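Local coordinates for protein gamma-glutamyl-gamma-aminobutyraldehyde dehydrogenase (Burkholderia cenocepacia, PDB 4LIH) that probably oxidises aldehydes to carboxylic acids, using NAD(P)+ as the electron acceptor, at residues A[362-367]-A[387-392]; A[328-333]-A[373-378]; A[358-363]-A[408-413]. All coordinates share one frame; numbering follows the deposited sequence. Where two conformers were deposited one is given.

Contact 1: residues A[362-367]-A[387-392]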
loop_
_atom_site.group_PDB
_atom_site.type_symbol
_atom_site.label_atom_id
_atom_site.label_comp_id
_atom_site.label_asym_id
_atom_site.label_seq_id
_atom_site.Cartn_x
_atom_site.Cartn_y
_atom_site.Cartn_z
ATOM N N GLY A 362 -13.692 41.607 22.140
ATOM C CA GLY A 362 -14.434 42.273 21.083
ATOM C C GLY A 362 -15.494 41.377 20.462
ATOM O O GLY A 362 -16.604 41.822 20.146
ATOM N N TYR A 363 -15.168 40.100 20.299
ATOM C CA TYR A 363 -16.183 39.150 19.849
ATOM C C TYR A 363 -17.272 38.925 20.908
ATOM O O TYR A 363 -18.461 38.845 20.578
ATOM C CB TYR A 363 -15.547 37.857 19.415
ATOM C CG TYR A 363 -14.921 37.922 18.056
ATOM C CD1 TYR A 363 -15.699 37.934 16.917
ATOM C CD2 TYR A 363 -13.534 37.921 17.902
ATOM C CE1 TYR A 363 -15.135 37.981 15.663
ATOM C CE2 TYR A 363 -12.957 37.955 16.651
ATOM C CZ TYR A 363 -13.770 37.950 15.523
ATOM O OH TYR A 363 -13.245 37.966 14.257
ATOM N N ILE A 364 -16.881 38.873 22.180
ATOM C CA ILE A 364 -17.851 38.707 23.270
ATOM C C ILE A 364 -18.859 39.884 23.247
ATOM O O ILE A 364 -20.084 39.704 23.416
ATOM C CB ILE A 364 -17.116 38.537 24.625
ATOM C CG1 ILE A 364 -16.390 37.188 24.622
ATOM C CG2 ILE A 364 -18.045 38.655 25.821
ATOM C CD1 ILE A 364 -15.514 36.880 25.818
ATOM N N GLU A 365 -18.345 41.078 22.976
ATOM C CA GLU A 365 -19.222 42.275 22.840
ATOM C C GLU A 365 -20.201 42.103 21.664
ATOM O O GLU A 365 -21.425 42.298 21.828
ATOM C CB GLU A 365 -18.366 43.557 22.736
ATOM C CG GLU A 365 -19.071 44.832 22.232
ATOM C CD GLU A 365 -18.094 45.998 21.993
ATOM O OE1 GLU A 365 -17.010 46.036 22.616
ATOM O OE2 GLU A 365 -18.374 46.869 21.140
ATOM N N ALA A 366 -19.703 41.705 20.488
ATOM C CA ALA A 366 -20.596 41.415 19.367
ATOM C C ALA A 366 -21.593 40.364 19.771
ATOM O O ALA A 366 -22.722 40.477 19.401
ATOM C CB ALA A 366 -19.893 40.987 18.100
ATOM N N GLY A 367 -21.165 39.330 20.487
ATOM C CA GLY A 367 -22.055 38.232 20.881
ATOM C C GLY A 367 -23.210 38.705 21.761
ATOM O O GLY A 367 -24.368 38.244 21.608
ATOM N N PHE A 387 -3.457 37.652 31.426
ATOM C CA PHE A 387 -4.574 37.818 30.500
ATOM C C PHE A 387 -5.517 36.633 30.591
ATOM O O PHE A 387 -5.154 35.554 30.223
ATOM C CB PHE A 387 -4.005 37.979 29.106
ATOM C CG PHE A 387 -2.939 39.036 29.043
ATOM C CD1 PHE A 387 -3.295 40.357 29.159
ATOM C CD2 PHE A 387 -1.605 38.705 28.968
ATOM C CE1 PHE A 387 -2.337 41.356 29.145
ATOM C CE2 PHE A 387 -0.646 39.675 28.944
ATOM C CZ PHE A 387 -0.991 40.998 29.048
ATOM N N TYR A 388 -6.719 36.872 31.118
ATOM C CA TYR A 388 -7.652 35.802 31.511
ATOM C C TYR A 388 -9.098 36.204 31.186
ATOM O O TYR A 388 -9.475 37.354 31.377
ATOM C CB TYR A 388 -7.544 35.517 32.998
ATOM C CG TYR A 388 -6.178 35.068 33.473
ATOM C CD1 TYR A 388 -5.791 33.729 33.424
ATOM C CD2 TYR A 388 -5.286 35.975 33.959
ATOM C CE1 TYR A 388 -4.544 33.326 33.857
ATOM C CE2 TYR A 388 -4.034 35.582 34.420
ATOM C CZ TYR A 388 -3.651 34.276 34.338
ATOM O OH TYR A 388 -2.397 33.904 34.813
ATOM N N VAL A 389 -9.875 35.251 30.683
ATOM C CA VAL A 389 -11.268 35.487 30.268
ATOM C C VAL A 389 -12.022 34.214 30.587
ATOM O O VAL A 389 -11.506 33.097 30.413
ATOM C CB VAL A 389 -11.365 35.961 28.785
ATOM C CG1 VAL A 389 -10.794 34.942 27.825
ATOM C CG2 VAL A 389 -12.787 36.331 28.394
ATOM N N GLU A 390 -13.226 34.376 31.107
ATOM C CA GLU A 390 -14.066 33.241 31.459
ATOM C C GLU A 390 -14.457 32.390 30.238
ATOM O O GLU A 390 -14.590 32.915 29.133
ATOM C CB GLU A 390 -15.345 33.701 32.144
ATOM C CG GLU A 390 -15.172 34.381 33.483
ATOM C CD GLU A 390 -16.427 35.107 33.945
ATOM O OE1 GLU A 390 -17.196 35.622 33.101
ATOM O OE2 GLU A 390 -16.660 35.107 35.170
ATOM N N PRO A 391 -14.705 31.080 30.453
ATOM C CA PRO A 391 -15.322 30.302 29.357
ATOM C C PRO A 391 -16.736 30.806 29.086
ATOM O O PRO A 391 -17.543 30.929 30.017
ATOM C CB PRO A 391 -15.326 28.879 29.898
ATOM C CG PRO A 391 -15.421 29.062 31.380
ATOM C CD PRO A 391 -14.639 30.303 31.700
ATOM N N THR A 392 -17.017 31.116 27.817
ATOM C CA THR A 392 -18.190 31.902 27.446
ATOM C C THR A 392 -19.028 31.172 26.413
ATOM O O THR A 392 -18.488 30.665 25.436
ATOM C CB THR A 392 -17.729 33.247 26.884
ATOM O OG1 THR A 392 -16.997 33.964 27.907
ATOM C CG2 THR A 392 -18.872 34.091 26.411
#

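Contact 2: residues A[328-333]-A[373-378]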
loop_
_atom_site.group_PDB
_atom_site.type_symbol
_atom_site.label_atom_id
_atom_site.label_comp_id
_atom_site.label_asym_id
_atom_site.label_seq_id
_atom_site.Cartn_x
_atom_site.Cartn_y
_atom_site.Cartn_z
ATOM N N LYS A 328 -26.280 20.938 30.830
ATOM C CA LYS A 328 -25.096 20.115 31.079
ATOM C C LYS A 328 -23.804 20.814 30.650
ATOM O O LYS A 328 -22.779 20.699 31.319
ATOM C CB LYS A 328 -25.240 18.745 30.385
ATOM C CG LYS A 328 -26.371 17.877 30.975
ATOM C CD LYS A 328 -26.645 16.668 30.090
ATOM C CE LYS A 328 -27.710 15.738 30.651
ATOM N NZ LYS A 328 -27.404 15.177 31.988
ATOM N N LEU A 329 -23.889 21.594 29.577
ATOM C CA LEU A 329 -22.785 22.394 29.042
ATOM C C LEU A 329 -22.340 23.476 30.025
ATOM O O LEU A 329 -21.131 23.669 30.300
ATOM C CB LEU A 329 -23.269 23.027 27.725
ATOM C CG LEU A 329 -22.334 23.795 26.853
ATOM C CD1 LEU A 329 -21.191 22.900 26.343
ATOM C CD2 LEU A 329 -23.145 24.351 25.684
ATOM N N VAL A 330 -23.314 24.207 30.544
ATOM C CA VAL A 330 -23.067 25.242 31.529
ATOM C C VAL A 330 -22.377 24.682 32.777
ATOM O O VAL A 330 -21.416 25.252 33.269
ATOM C CB VAL A 330 -24.371 25.968 31.899
ATOM C CG1 VAL A 330 -24.190 26.884 33.104
ATOM C CG2 VAL A 330 -24.868 26.759 30.701
ATOM N N ALA A 331 -22.867 23.557 33.253
ATOM C CA ALA A 331 -22.252 22.826 34.346
ATOM C C ALA A 331 -20.803 22.425 33.987
ATOM O O ALA A 331 -19.888 22.676 34.749
ATOM C CB ALA A 331 -23.069 21.600 34.642
ATOM N N ALA A 332 -20.615 21.833 32.808
ATOM C CA ALA A 332 -19.272 21.497 32.322
ATOM C C ALA A 332 -18.309 22.687 32.224
ATOM O O ALA A 332 -17.104 22.528 32.503
ATOM C CB ALA A 332 -19.356 20.827 30.977
ATOM N N ALA A 333 -18.808 23.838 31.772
ATOM C CA ALA A 333 -17.969 25.060 31.650
ATOM C C ALA A 333 -17.326 25.493 32.961
ATOM O O ALA A 333 -16.276 26.141 32.943
ATOM C CB ALA A 333 -18.760 26.222 31.037
ATOM N N LEU A 373 -26.490 35.413 25.967
ATOM C CA LEU A 373 -25.349 34.996 26.798
ATOM C C LEU A 373 -25.793 33.907 27.757
ATOM O O LEU A 373 -26.685 34.128 28.610
ATOM C CB LEU A 373 -24.759 36.162 27.589
ATOM C CG LEU A 373 -23.548 35.844 28.491
ATOM C CD1 LEU A 373 -22.292 35.449 27.708
ATOM C CD2 LEU A 373 -23.249 37.053 29.368
ATOM N N VAL A 374 -25.160 32.743 27.649
ATOM C CA VAL A 374 -25.582 31.607 28.455
ATOM C C VAL A 374 -24.736 31.539 29.713
ATOM O O VAL A 374 -25.257 31.259 30.829
ATOM C CB VAL A 374 -25.485 30.285 27.652
ATOM C CG1 VAL A 374 -25.753 29.090 28.549
ATOM C CG2 VAL A 374 -26.474 30.298 26.488
ATOM N N THR A 375 -23.428 31.738 29.540
ATOM C CA THR A 375 -22.534 31.752 30.666
ATOM C C THR A 375 -21.236 32.472 30.338
ATOM O O THR A 375 -20.835 32.626 29.160
ATOM C CB THR A 375 -22.237 30.323 31.195
ATOM O OG1 THR A 375 -21.629 30.397 32.496
ATOM C CG2 THR A 375 -21.325 29.580 30.243
ATOM N N GLY A 376 -20.581 32.939 31.392
ATOM C CA GLY A 376 -19.279 33.589 31.248
ATOM C C GLY A 376 -19.327 34.979 30.681
ATOM O O GLY A 376 -20.244 35.752 30.975
ATOM N N GLY A 377 -18.334 35.297 29.856
ATOM C CA GLY A 377 -18.304 36.538 29.132
ATOM C C GLY A 377 -17.458 37.660 29.719
ATOM O O GLY A 377 -17.433 38.707 29.151
ATOM N N ALA A 378 -16.794 37.462 30.855
ATOM C CA ALA A 378 -16.033 38.541 31.519
ATOM C C ALA A 378 -14.515 38.298 31.510
ATOM O O ALA A 378 -14.071 37.161 31.654
ATOM C CB ALA A 378 -16.508 38.674 32.962
#

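Contact 3: residues A[358-363]-A[408-413]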
loop_
_atom_site.group_PDB
_atom_site.type_symbol
_atom_site.label_atom_id
_atom_site.label_comp_id
_atom_site.label_asym_id
_atom_site.label_seq_id
_atom_site.Cartn_x
_atom_site.Cartn_y
_atom_site.Cartn_z
ATOM N N GLU A 358 -7.980 41.295 23.956
ATOM C CA GLU A 358 -8.854 42.373 23.468
ATOM C C GLU A 358 -9.725 41.945 22.283
ATOM O O GLU A 358 -10.916 42.284 22.203
ATOM C CB GLU A 358 -8.001 43.602 23.134
ATOM C CG GLU A 358 -7.415 44.201 24.398
ATOM C CD GLU A 358 -6.388 45.296 24.187
ATOM O OE1 GLU A 358 -5.563 45.284 23.240
ATOM O OE2 GLU A 358 -6.402 46.175 25.039
ATOM N N ARG A 359 -9.123 41.168 21.384
ATOM C CA ARG A 359 -9.807 40.599 20.216
ATOM C C ARG A 359 -10.925 39.664 20.646
ATOM O O ARG A 359 -12.059 39.758 20.172
ATOM C CB ARG A 359 -8.792 39.840 19.324
ATOM C CG ARG A 359 -9.403 38.892 18.322
ATOM C CD ARG A 359 -8.427 38.564 17.196
ATOM N NE ARG A 359 -9.075 37.783 16.129
ATOM C CZ ARG A 359 -9.578 38.288 14.988
ATOM N NH1 ARG A 359 -9.555 39.592 14.722
ATOM N NH2 ARG A 359 -10.138 37.479 14.098
ATOM N N VAL A 360 -10.616 38.763 21.572
ATOM C CA VAL A 360 -11.641 37.901 22.157
ATOM C C VAL A 360 -12.768 38.707 22.866
ATOM O O VAL A 360 -13.955 38.423 22.698
ATOM C CB VAL A 360 -11.016 36.872 23.131
ATOM C CG1 VAL A 360 -12.090 36.155 23.937
ATOM C CG2 VAL A 360 -10.141 35.881 22.373
ATOM N N LEU A 361 -12.405 39.695 23.668
ATOM C CA LEU A 361 -13.425 40.498 24.327
ATOM C C LEU A 361 -14.282 41.240 23.280
ATOM O O LEU A 361 -15.458 41.462 23.498
ATOM C CB LEU A 361 -12.798 41.434 25.356
ATOM C CG LEU A 361 -12.051 40.711 26.499
ATOM C CD1 LEU A 361 -11.137 41.655 27.293
ATOM C CD2 LEU A 361 -12.997 39.927 27.408
ATOM N N GLY A 362 -13.692 41.607 22.140
ATOM C CA GLY A 362 -14.434 42.273 21.083
ATOM C C GLY A 362 -15.494 41.377 20.462
ATOM O O GLY A 362 -16.604 41.822 20.146
ATOM N N TYR A 363 -15.168 40.100 20.299
ATOM C CA TYR A 363 -16.183 39.150 19.849
ATOM C C TYR A 363 -17.272 38.925 20.908
ATOM O O TYR A 363 -18.461 38.845 20.578
ATOM C CB TYR A 363 -15.547 37.857 19.415
ATOM C CG TYR A 363 -14.921 37.922 18.056
ATOM C CD1 TYR A 363 -15.699 37.934 16.917
ATOM C CD2 TYR A 363 -13.534 37.921 17.902
ATOM C CE1 TYR A 363 -15.135 37.981 15.663
ATOM C CE2 TYR A 363 -12.957 37.955 16.651
ATOM C CZ TYR A 363 -13.770 37.950 15.523
ATOM O OH TYR A 363 -13.245 37.966 14.257
ATOM N N PHE A 408 -10.670 32.364 18.093
ATOM C CA PHE A 408 -9.440 31.846 18.684
ATOM C C PHE A 408 -9.383 32.107 20.170
ATOM O O PHE A 408 -8.358 32.506 20.698
ATOM C CB PHE A 408 -8.206 32.389 17.934
ATOM C CG PHE A 408 -7.118 31.364 17.763
ATOM C CD1 PHE A 408 -7.316 30.274 16.954
ATOM C CD2 PHE A 408 -5.887 31.521 18.372
ATOM C CE1 PHE A 408 -6.322 29.329 16.761
ATOM C CE2 PHE A 408 -4.895 30.584 18.209
ATOM C CZ PHE A 408 -5.111 29.462 17.411
ATOM N N GLY A 409 -10.506 31.870 20.856
ATOM C CA GLY A 409 -10.612 32.071 22.300
ATOM C C GLY A 409 -11.796 31.248 22.782
ATOM O O GLY A 409 -12.449 30.581 21.969
ATOM N N PRO A 410 -12.071 31.269 24.091
ATOM C CA PRO A 410 -12.991 30.324 24.694
ATOM C C PRO A 410 -14.422 30.803 24.607
ATOM O O PRO A 410 -15.046 31.073 25.620
ATOM C CB PRO A 410 -12.502 30.241 26.144
ATOM C CG PRO A 410 -11.999 31.599 26.411
ATOM C CD PRO A 410 -11.405 32.104 25.122
ATOM N N VAL A 411 -14.895 30.957 23.371
ATOM C CA VAL A 411 -16.216 31.491 23.089
ATOM C C VAL A 411 -16.937 30.549 22.120
ATOM O O VAL A 411 -16.552 30.427 20.931
ATOM C CB VAL A 411 -16.182 32.873 22.438
ATOM C CG1 VAL A 411 -17.614 33.401 22.288
ATOM C CG2 VAL A 411 -15.348 33.858 23.248
ATOM N N LEU A 412 -18.000 29.947 22.629
ATOM C CA LEU A 412 -18.791 28.974 21.936
ATOM C C LEU A 412 -20.078 29.577 21.399
ATOM O O LEU A 412 -20.793 30.331 22.117
ATOM C CB LEU A 412 -19.163 27.839 22.889
ATOM C CG LEU A 412 -19.957 26.666 22.250
ATOM C CD1 LEU A 412 -19.120 25.868 21.254
ATOM C CD2 LEU A 412 -20.455 25.727 23.309
ATOM N N SER A 413 -20.405 29.200 20.159
ATOM C CA SER A 413 -21.659 29.549 19.494
ATOM C C SER A 413 -22.544 28.304 19.457
ATOM O O SER A 413 -22.215 27.312 18.785
ATOM C CB SER A 413 -21.403 30.059 18.062
ATOM O OG SER A 413 -20.810 31.341 18.069
#

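Contact 1: residues A[362-367]-A[387-392]
Ile364 carries the whole helix side of this contact, and it does so with a single atom. Its delta methyl CD1 lies 3.8 Å from Val389 CG2 and 3.9 Å from Thr392 OG1, so one methyl group reaches both ends of the bend from Val389 to Thr392. The torsions explain the reach: CG1 stands anti to the carbonyl carbon (chi1 -68°) and CD1 continues in an extended line (chi2 175°), which carries the tip out from the helix to meet the CG2 branch of Val389 end to end. That branch is anti to the valine's own backbone N, while CG1 takes the more hindered place between N and C. Thr392 meets the isoleucine at a slant. Its hydroxyl donates to Glu390 O, with OG1 at 2.9 Å from that oxygen; the donor lies 51° above the carbonyl plane, away from a lone-pair direction. A weak bond from Gly377 N also reaches OG1, which means that the one polar atom against the methyl group is already engaged, by Glu390 O within its own segment and weakly by Gly377 N outside it. The contact is small, 112 Å² in total, and all three touching residues are buried. Helix 354-370 thus rests on strand 388-395 through one methyl-methyl and one methyl-hydroxyl contact at the point where the strand bends. Leu357 and Leu361 of the same helix also touch Val389, and Pro410 approaches that valine from the loop before strand 411-417. Backbone bonding between Thr392 and Pro410 joins the bend to that next strand.

Contact 2: residues A[328-333]-A[373-378]
A classic beta bulge in the mixed sheet that contains strands 388-395 and 411-417 of this aldehyde dehydrogenase meets helix 319-333 here. Val374 and Thr375 both lie opposite Val393 of the antiparallel neighbour 388-395, and the backbone of each bonds to that residue. The helical angles of Val374 (phi -95°, psi -44°), followed by the extended conformation of Thr375, fit this reading. One consequence bears directly on the packing: the two consecutive residues both direct their CB atoms toward the helix, instead of the second turning to the other face. The axes of segments 328-333 and 373-375 approach to 9.1 Å and make an angle of 53°, and the nearest backbone pair is Val330 with Thr375, whose CA atoms are 6.6 Å apart. Val330 supplies much of the helix surface. Its CG2 branch, anti to the carbonyl carbon, meets Val374 CG1 at 3.3 Å, tighter than usual van der Waals contact for two methyl groups, and the two valines lie slantwise to each other. The other branch of Val330 turns to the threonine, with CG1 4.4 Å from Thr375 OG1, a loose approach and not a bond. Beyond the bulge, Gly376 and Gly377 take positive phi values as the chain turns out of the strand. The helix is backed by helix 290-302, where Phe302 touches Ala333 and Asp291 forms a salt bridge with Lys328, while Leu329 rests on Leu412 and Val414 of strand 411-417. The second threonine contact is slack: Ala333, one turn beyond Val330, holds its CB 4.3 Å from Thr375 CG2.

Contact 3: residues A[358-363]-A[408-413]
Val360 of helix 354-370 packs against the turn that leads into strand 411-417, a central strand of one of the two alpha/beta sheets of this aldehyde dehydrogenase. The turn begins at Phe408, which has positive phi (64°) and offers its carbonyl oxygen, at 4.2 Å from Val360 CG2. Its ring leads away from the helix to meet Trp175 with the planes at about 90°, and its side chain lies about 10 Å from that of Glu274, the predicted active-site residue, and about 5 Å from a bound MES molecule, probably from the crystallisation liquor. At Gly409 the chain itself is the surface: Val360 CG2 comes to 3.8 Å from Gly409 CA, an approach that the missing side chain permits. Pro410 follows as the centre of an inverse gamma turn, closed by a weak bond from Val411 N to Gly409 O, and its CD lies 4.3 Å from Val360 CG1. Val411 then starts the strand and directs its CB toward the helix; its CG2 passes Val360 CG1 at 4.0 Å, the two side chains sliding by in opposite directions. Both contacts of CG1 follow from its place anti to the backbone N of Val360 (chi1 169°), which leaves CG2 to face the glycine. Leu412 serves the other face of the sheet, where it touches Ile301, and Ser413 makes a weak bond to Ile402 O. Back on the helix, one turn spans Arg359 and Tyr363: the tyrosine presents a ring edge to the guanidinium face, with CE2 of Tyr363 3.7 Å above the plane of Arg359.

Overall arrangement
All three contacts set a helix against the same mixed sheet mainly through aliphatic side chains, contact 1 adding a threonine hydroxyl and contact 3 bare backbone at Gly409, with no polar bond made between paired segments. Contacts 1 and 3 share helix 354-370 and lie with centres about 4 Å apart; both are buried, and they meet neighbouring strands, 388-395 and 411-417, so that Ile364 CG1 also packs on Val411. Contact 2, some 12 to 14 Å from the others, uses helix 319-333 and strand 372-375 and is only partly buried. It joins contact 1 by polar links, Ala378 N to Glu390 among them, and contact 3 through Leu329 on Leu412. Only contact 3 comes near the predicted active site.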